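Local coordinates for hypothetical protein PA3499 (Pseudomonas aeruginosa, PDB 2IG8) that is of unknown function but belongs to the YjgF-like (L-PSP) family of small alpha/beta proteins and is found here in a three-chain assembly, at residues Arg6-Ala9 and Pro13-Pro16; Ala66-Ala71 and Val75-Lys80; Leu81-Thr86 and Asp92-Ala97. All coordinates share one frame; numbering follows the deposited sequence.

The three interactions illustrate how a compact alpha/beta chain is tied together in sequence order, and they run from a hydrated polar contact to two apolar ones. Interaction 1 fastens the loop after strand 4-6, outermost in the sheet of this chain, and its centre lies about 16 Å from that of interaction 2. The two touch, with I7 CG2 3.5 Å from A70 CB, so the loop leans on the end of helix 53-70. Interactions 2 and 3 share strand 78-85, one at its start and one further along, with centres about 17 Å apart. Interactions 1 and 3 lie on opposite sides of the chain's centre, about 25 Å apart between centres, and do not meet.

Interaction 1 of 3, residues Arg6-Ala9 and Pro13-Pro16; sequences RIRA and PDLP
The carboxylate oxygen OD1 of D14 is gripped by two groups: R6 NH2 approaches to 3.2 Å in a salt bridge, and the backbone N-H of N22 gives it a hydrogen bond. The ion pair is not the flat, two-pronged kind. The guanidinium of R6 and the carboxylate of D14 are inclined by 50°, and OD1 meets the arginine obliquely. R6 arrives there by a bend in its chain at chi2 (-84°), which swings the guanidinium across to D14, whose side chain points back at it.

R8 takes a different path. Its side chain runs extended from CG to NE and crosses that of D14 at about a right angle, placing the edge of its guanidinium beside D14 CB, 3.9 Å from NH2. Its polar link to the second segment runs through solvent: water 2 lies in the plane of this guanidinium and accepts from R8 NH2 at 2.9 Å and from the backbone N of D14. R8 NH2 also sits 3.3 Å above the plane of the R6 guanidinium, displaced from its centre. At 4.1 Å from D14 OD2, R8 NH2 stays beyond salt-bridge distance and adds only a nearby positive charge, which may help stabilise the carboxylate.

Two more waters gather at the other carboxylate oxygen, OD2: water 3, which accepts from A9 N at 2.9 Å, and water 1, which also approaches I7 O.

Beyond the polar cluster, I7 is joined by backbone hydrogen bonding to A23 and packs on A23 and L25 of strand 23-26. Salt bridge and waters together pin back the long loop that joins antiparallel strands 4-6 and 23-26.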
loop_
_atom_site.group_PDB
_atom_site.type_symbol
_atom_site.label_atom_id
_atom_site.label_comp_id
_atom_site.label_asym_id
_atom_site.label_seq_id
_atom_site.Cartn_x
_atom_site.Cartn_y
_atom_site.Cartn_z
ATOM N N ARG B 6 -21.292 2.384 -1.801
ATOM C CA ARG B 6 -20.743 1.241 -2.461
ATOM C C ARG B 6 -20.953 1.407 -3.953
ATOM O O ARG B 6 -22.056 1.706 -4.400
ATOM C CB ARG B 6 -21.430 -0.008 -1.955
ATOM C CG ARG B 6 -20.463 -1.072 -1.642
ATOM C CD ARG B 6 -20.138 -1.806 -2.838
ATOM N NE ARG B 6 -19.612 -3.128 -2.548
ATOM C CZ ARG B 6 -20.295 -4.101 -1.964
ATOM N NH1 ARG B 6 -21.537 -3.895 -1.546
ATOM N NH2 ARG B 6 -19.722 -5.288 -1.789
ATOM N N ILE B 7 -19.886 1.232 -4.718
ATOM C CA ILE B 7 -19.947 1.424 -6.160
ATOM C C ILE B 7 -19.978 0.064 -6.788
ATOM O O ILE B 7 -19.082 -0.740 -6.562
ATOM C CB ILE B 7 -18.726 2.194 -6.692
ATOM C CG1 ILE B 7 -18.695 3.602 -6.098
ATOM C CG2 ILE B 7 -18.748 2.243 -8.230
ATOM C CD1 ILE B 7 -19.891 4.436 -6.455
ATOM N N ARG B 8 -21.019 -0.192 -7.565
ATOM C CA ARG B 8 -21.158 -1.466 -8.264
ATOM C C ARG B 8 -21.039 -1.324 -9.774
ATOM O O ARG B 8 -21.900 -0.713 -10.416
ATOM C CB ARG B 8 -22.493 -2.069 -7.919
ATOM C CG ARG B 8 -22.649 -2.268 -6.449
ATOM C CD ARG B 8 -24.023 -2.746 -6.156
ATOM N NE ARG B 8 -24.293 -2.934 -4.734
ATOM C CZ ARG B 8 -23.770 -3.896 -3.974
ATOM N NH1 ARG B 8 -24.136 -3.986 -2.706
ATOM N NH2 ARG B 8 -22.884 -4.761 -4.462
ATOM N N ALA B 9 -19.973 -1.900 -10.324
ATOM C CA ALA B 9 -19.802 -2.039 -11.763
ATOM C C ALA B 9 -20.384 -3.403 -12.208
ATOM O O ALA B 9 -20.059 -4.442 -11.626
ATOM C CB ALA B 9 -18.324 -1.938 -12.120
ATOM N N PRO B 13 -19.145 -7.995 -10.517
ATOM C CA PRO B 13 -20.099 -8.171 -9.451
ATOM C C PRO B 13 -19.387 -8.412 -8.142
ATOM O O PRO B 13 -18.436 -9.191 -8.076
ATOM C CB PRO B 13 -20.868 -9.432 -9.864
ATOM C CG PRO B 13 -19.953 -10.167 -10.800
ATOM C CD PRO B 13 -19.182 -9.097 -11.501
ATOM N N ASP B 14 -19.831 -7.730 -7.103
ATOM C CA ASP B 14 -19.488 -8.159 -5.777
ATOM C C ASP B 14 -20.322 -9.405 -5.553
ATOM O O ASP B 14 -21.538 -9.384 -5.736
ATOM C CB ASP B 14 -19.769 -7.058 -4.762
ATOM C CG ASP B 14 -18.778 -5.907 -4.890
ATOM O OD1 ASP B 14 -17.730 -5.974 -4.230
ATOM O OD2 ASP B 14 -19.010 -4.997 -5.719
ATOM N N LEU B 15 -19.666 -10.507 -5.223
ATOM C CA LEU B 15 -20.374 -11.741 -5.015
ATOM C C LEU B 15 -20.557 -11.902 -3.498
ATOM O O LEU B 15 -19.579 -11.815 -2.749
ATOM C CB LEU B 15 -19.617 -12.889 -5.671
ATOM C CG LEU B 15 -19.425 -12.639 -7.185
ATOM C CD1 LEU B 15 -18.483 -13.614 -7.815
ATOM C CD2 LEU B 15 -20.774 -12.635 -7.920
ATOM N N PRO B 16 -21.816 -12.113 -3.042
ATOM C CA PRO B 16 -22.178 -12.147 -1.611
ATOM C C PRO B 16 -21.343 -13.051 -0.672
ATOM O O PRO B 16 -21.499 -12.951 0.560
ATOM C CB PRO B 16 -23.634 -12.634 -1.632
ATOM C CG PRO B 16 -24.156 -12.222 -2.945
ATOM C CD PRO B 16 -23.004 -12.311 -3.901
HETATM O O HOH W 1 -18.171 -2.719 -5.062
HETATM O O HOH W 2 -21.628 -5.405 -7.050
HETATM O O HOH W 3 -18.541 -3.777 -8.649
#

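Interaction 2 of 3, residues Ala66-Ala71 and Val75-Lys80; sequences ALLEAA and VGNLYK
L68 projects from helix 53-70 into the start of strand 78-85, and its two methyl groups divide the work. From CB, which points toward the opposing segment, the chain turns so that CG stands anti to the carbonyl carbon (chi1 -76°), and the branch at CG then spreads CD1 and CD2 over different neighbours. CD1 is the busier tip. It rests against the branched end of L78, 3.8 Å from CG and 3.9 Å from CD1 of that residue, and also lies 3.9 Å from V75 CA, so that it nestles in the angle between the backbone of the turn and the first side chain of the strand. CD2 goes to N77 and meets its CB at 4.0 Å, where the two side chains pass flank to flank, pointing opposite ways.

The receiving surface is shaped by a short 3-10 turn at V75-N77, closed by a hydrogen bond from L78 N to V75 O (3.2 Å). It brings V75, N77 and L78 round the same leucine. L68 also touches L30 and A132 of the neighbouring strands, while V75 and L78 pack on F101 of helix 91-101.

Just beyond L78, Y79 and K80 form a classic beta bulge opposite W131. The whole is characteristic of a beta-alpha-beta crossover: helix 53-70 lies on the sheet and carries the chain from strand 29-36 past strand 126-133 to strand 78-85.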
loop_
_atom_site.group_PDB
_atom_site.type_symbol
_atom_site.label_atom_id
_atom_site.label_comp_id
_atom_site.label_asym_id
_atom_site.label_seq_id
_atom_site.Cartn_x
_atom_site.Cartn_y
_atom_site.Cartn_z
ATOM N N ALA B 66 -13.546 0.446 -15.402
ATOM C CA ALA B 66 -14.937 0.085 -15.194
ATOM C C ALA B 66 -15.428 0.571 -13.837
ATOM O O ALA B 66 -16.517 1.147 -13.744
ATOM C CB ALA B 66 -15.147 -1.458 -15.350
ATOM N N LEU B 67 -14.617 0.394 -12.800
ATOM C CA LEU B 67 -14.977 0.883 -11.468
ATOM C C LEU B 67 -15.074 2.411 -11.457
ATOM O O LEU B 67 -16.052 2.972 -10.943
ATOM C CB LEU B 67 -13.997 0.391 -10.401
ATOM C CG LEU B 67 -13.950 -1.121 -10.159
ATOM C CD1 LEU B 67 -12.738 -1.505 -9.287
ATOM C CD2 LEU B 67 -15.254 -1.633 -9.596
ATOM N N LEU B 68 -14.074 3.073 -12.043
ATOM C CA LEU B 68 -14.067 4.540 -12.139
ATOM C C LEU B 68 -15.319 5.060 -12.828
ATOM O O LEU B 68 -15.959 5.997 -12.345
ATOM C CB LEU B 68 -12.836 5.030 -12.894
ATOM C CG LEU B 68 -11.513 5.009 -12.129
ATOM C CD1 LEU B 68 -10.305 5.087 -13.080
ATOM C CD2 LEU B 68 -11.482 6.128 -11.054
ATOM N N GLU B 69 -15.646 4.460 -13.967
ATOM C CA GLU B 69 -16.853 4.812 -14.720
ATOM C C GLU B 69 -18.142 4.543 -13.959
ATOM O O GLU B 69 -19.071 5.345 -14.025
ATOM C CB GLU B 69 -16.847 4.146 -16.100
ATOM C CG GLU B 69 -15.779 4.786 -16.978
ATOM C CD GLU B 69 -15.686 4.224 -18.383
ATOM O OE1 GLU B 69 -16.320 3.188 -18.673
ATOM O OE2 GLU B 69 -14.948 4.832 -19.201
ATOM N N ALA B 70 -18.187 3.454 -13.202
ATOM C CA ALA B 70 -19.349 3.159 -12.388
ATOM C C ALA B 70 -19.586 4.264 -11.351
ATOM O O ALA B 70 -20.724 4.517 -10.966
ATOM C CB ALA B 70 -19.223 1.789 -11.718
ATOM N N ALA B 71 -18.516 4.928 -10.930
ATOM C CA ALA B 71 -18.594 6.038 -9.965
ATOM C C ALA B 71 -18.717 7.417 -10.640
ATOM O O ALA B 71 -18.735 8.436 -9.952
ATOM C CB ALA B 71 -17.361 6.012 -9.046
ATOM N N VAL B 75 -10.116 7.836 -16.242
ATOM C CA VAL B 75 -8.761 7.363 -15.905
ATOM C C VAL B 75 -7.829 8.467 -15.395
ATOM O O VAL B 75 -6.876 8.190 -14.690
ATOM C CB VAL B 75 -8.092 6.574 -17.059
ATOM C CG1 VAL B 75 -8.965 5.342 -17.460
ATOM C CG2 VAL B 75 -7.806 7.440 -18.225
ATOM N N GLY B 76 -8.132 9.712 -15.750
ATOM C CA GLY B 76 -7.438 10.874 -15.208
ATOM C C GLY B 76 -7.537 11.040 -13.705
ATOM O O GLY B 76 -6.755 11.800 -13.114
ATOM N N ASN B 77 -8.514 10.367 -13.087
ATOM C CA ASN B 77 -8.715 10.389 -11.639
ATOM C C ASN B 77 -7.677 9.580 -10.852
ATOM O O ASN B 77 -7.525 9.774 -9.655
ATOM C CB ASN B 77 -10.098 9.831 -11.289
ATOM C CG ASN B 77 -11.245 10.696 -11.783
ATOM O OD1 ASN B 77 -11.118 11.916 -11.996
ATOM N ND2 ASN B 77 -12.390 10.070 -11.936
ATOM N N LEU B 78 -6.994 8.655 -11.531
ATOM C CA LEU B 78 -5.992 7.788 -10.912
ATOM C C LEU B 78 -4.747 8.599 -10.548
ATOM O O LEU B 78 -4.248 9.350 -11.392
ATOM C CB LEU B 78 -5.609 6.663 -11.874
ATOM C CG LEU B 78 -6.701 5.627 -12.155
ATOM C CD1 LEU B 78 -6.424 4.820 -13.403
ATOM C CD2 LEU B 78 -6.851 4.719 -10.928
ATOM N N TYR B 79 -4.282 8.477 -9.307
ATOM C CA TYR B 79 -3.053 9.146 -8.878
ATOM C C TYR B 79 -1.979 8.193 -8.345
ATOM O O TYR B 79 -0.844 8.590 -8.182
ATOM C CB TYR B 79 -3.361 10.251 -7.854
ATOM C CG TYR B 79 -3.945 9.791 -6.546
ATOM C CD1 TYR B 79 -3.125 9.347 -5.518
ATOM C CD2 TYR B 79 -5.318 9.788 -6.335
ATOM C CE1 TYR B 79 -3.659 8.925 -4.303
ATOM C CE2 TYR B 79 -5.862 9.341 -5.125
ATOM C CZ TYR B 79 -5.026 8.920 -4.119
ATOM O OH TYR B 79 -5.543 8.506 -2.910
ATOM N N LYS B 80 -2.311 6.926 -8.110
ATOM C CA LYS B 80 -1.290 5.955 -7.685
ATOM C C LYS B 80 -1.708 4.557 -8.124
ATOM O O LYS B 80 -2.896 4.216 -8.070
ATOM C CB LYS B 80 -1.043 6.000 -6.170
ATOM C CG LYS B 80 0.017 4.987 -5.686
ATOM C CD LYS B 80 0.339 5.046 -4.173
ATOM C CE LYS B 80 1.537 5.904 -3.853
ATOM N NZ LYS B 80 1.930 5.894 -2.388
#

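Interaction 3 of 3, residues Leu81-Thr86 and Asp92-Ala97; sequences LNVYVT and DAIGRA
V83 and I94 point at each other and meet end to end, the CG1 methyl of V83 over the fork of the isoleucine. That methyl makes the contact, lying 4.0 Å from I94 CG1 and 4.2 Å from I94 CG2. With chi1 at -179° it stands opposite the backbone N, and this turn of the valine brings it to the place where the isoleucine branches.

V85, two residues on and on the same face of the strand, takes the other part of I94. The CD1 methyl of I94, bent off to one side of the direction in which the isoleucine leaves its helix, faces V85 CG1 across a gap of 4.2 Å. The isoleucine therefore spans two valines: its fork serves V83 and its tip serves V85. No hydrogen bond joins the segments, and all three residues are buried.

Both valines and I94 also touch L113 of strand 110-115, which lies parallel to strand 78-85 in the sheet. Helix 91-101 connects these two strands as the helix of a beta-alpha-beta unit; I94 seats it on them, while A93 and A97 pack on helix 53-70 alongside.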
loop_
_atom_site.group_PDB
_atom_site.type_symbol
_atom_site.label_atom_id
_atom_site.label_comp_id
_atom_site.label_asym_id
_atom_site.label_seq_id
_atom_site.Cartn_x
_atom_site.Cartn_y
_atom_site.Cartn_z
ATOM N N LEU B 81 -0.733 3.776 -8.578
ATOM C CA LEU B 81 -0.936 2.371 -8.925
ATOM C C LEU B 81 0.158 1.553 -8.254
ATOM O O LEU B 81 1.349 1.702 -8.584
ATOM C CB LEU B 81 -0.849 2.178 -10.435
ATOM C CG LEU B 81 -1.822 2.942 -11.313
ATOM C CD1 LEU B 81 -1.452 2.818 -12.814
ATOM C CD2 LEU B 81 -3.215 2.474 -11.084
ATOM N N ASN B 82 -0.216 0.732 -7.283
ATOM C CA ASN B 82 0.736 -0.211 -6.728
ATOM C C ASN B 82 0.572 -1.565 -7.390
ATOM O O ASN B 82 -0.527 -2.126 -7.424
ATOM C CB ASN B 82 0.616 -0.278 -5.234
ATOM C CG ASN B 82 1.098 1.009 -4.570
ATOM O OD1 ASN B 82 1.816 1.819 -5.185
ATOM N ND2 ASN B 82 0.680 1.226 -3.380
ATOM N N VAL B 83 1.676 -2.073 -7.915
ATOM C CA VAL B 83 1.635 -3.196 -8.839
ATOM C C VAL B 83 2.404 -4.345 -8.218
ATOM O O VAL B 83 3.555 -4.173 -7.765
ATOM C CB VAL B 83 2.258 -2.822 -10.188
ATOM C CG1 VAL B 83 2.175 -4.032 -11.162
ATOM C CG2 VAL B 83 1.574 -1.553 -10.737
ATOM N N TYR B 84 1.747 -5.491 -8.146
ATOM C CA TYR B 84 2.349 -6.696 -7.603
ATOM C C TYR B 84 2.428 -7.693 -8.734
ATOM O O TYR B 84 1.393 -8.087 -9.278
ATOM C CB TYR B 84 1.471 -7.273 -6.490
ATOM C CG TYR B 84 1.148 -6.274 -5.445
ATOM C CD1 TYR B 84 2.094 -5.944 -4.493
ATOM C CD2 TYR B 84 -0.089 -5.614 -5.417
ATOM C CE1 TYR B 84 1.831 -4.979 -3.532
ATOM C CE2 TYR B 84 -0.358 -4.641 -4.442
ATOM C CZ TYR B 84 0.600 -4.340 -3.508
ATOM O OH TYR B 84 0.370 -3.403 -2.503
ATOM N N VAL B 85 3.649 -8.110 -9.065
ATOM C CA VAL B 85 3.906 -9.062 -10.134
ATOM C C VAL B 85 4.486 -10.344 -9.565
ATOM O O VAL B 85 5.154 -10.347 -8.526
ATOM C CB VAL B 85 4.871 -8.474 -11.230
ATOM C CG1 VAL B 85 4.267 -7.241 -11.880
ATOM C CG2 VAL B 85 6.312 -8.197 -10.653
ATOM N N THR B 86 4.227 -11.468 -10.227
ATOM C CA THR B 86 4.845 -12.709 -9.811
ATOM C C THR B 86 6.254 -12.895 -10.369
ATOM O O THR B 86 7.008 -13.711 -9.855
ATOM C CB THR B 86 3.984 -13.932 -10.201
ATOM O OG1 THR B 86 3.754 -13.903 -11.610
ATOM C CG2 THR B 86 2.659 -13.910 -9.431
ATOM N N ASP B 92 8.634 -4.461 -17.433
ATOM C CA ASP B 92 8.550 -3.650 -18.643
ATOM C C ASP B 92 7.245 -3.887 -19.424
ATOM O O ASP B 92 6.847 -3.049 -20.220
ATOM C CB ASP B 92 9.733 -3.889 -19.542
ATOM C CG ASP B 92 11.022 -3.297 -18.981
ATOM O OD1 ASP B 92 10.925 -2.448 -18.033
ATOM O OD2 ASP B 92 12.100 -3.661 -19.511
ATOM N N ALA B 93 6.649 -5.056 -19.231
ATOM C CA ALA B 93 5.373 -5.411 -19.842
ATOM C C ALA B 93 4.274 -4.581 -19.188
ATOM O O ALA B 93 3.353 -4.142 -19.866
ATOM C CB ALA B 93 5.105 -6.864 -19.696
ATOM N N ILE B 94 4.341 -4.410 -17.865
ATOM C CA ILE B 94 3.432 -3.511 -17.170
ATOM C C ILE B 94 3.642 -2.065 -17.691
ATOM O O ILE B 94 2.666 -1.334 -17.963
ATOM C CB ILE B 94 3.593 -3.633 -15.614
ATOM C CG1 ILE B 94 2.833 -4.830 -15.017
ATOM C CG2 ILE B 94 2.992 -2.439 -14.950
ATOM C CD1 ILE B 94 2.845 -6.149 -15.648
ATOM N N GLY B 95 4.892 -1.654 -17.867
ATOM C CA GLY B 95 5.186 -0.350 -18.499
ATOM C C GLY B 95 4.490 -0.141 -19.850
ATOM O O GLY B 95 3.837 0.885 -20.084
ATOM N N ARG B 96 4.554 -1.149 -20.708
ATOM C CA ARG B 96 3.934 -1.086 -22.016
ATOM C C ARG B 96 2.432 -0.932 -21.904
ATOM O O ARG B 96 1.873 -0.112 -22.589
ATOM C CB ARG B 96 4.201 -2.356 -22.796
ATOM C CG ARG B 96 5.439 -2.329 -23.598
ATOM C CD ARG B 96 5.531 -3.586 -24.450
ATOM N NE ARG B 96 6.770 -3.622 -25.241
ATOM C CZ ARG B 96 7.986 -3.853 -24.746
ATOM N NH1 ARG B 96 8.200 -4.045 -23.420
ATOM N NH2 ARG B 96 8.995 -3.881 -25.595
ATOM N N ALA B 97 1.820 -1.702 -21.000
ATOM C CA ALA B 97 0.383 -1.617 -20.716
ATOM C C ALA B 97 -0.025 -0.196 -20.293
ATOM O O ALA B 97 -0.987 0.378 -20.809
ATOM C CB ALA B 97 -0.019 -2.615 -19.654
#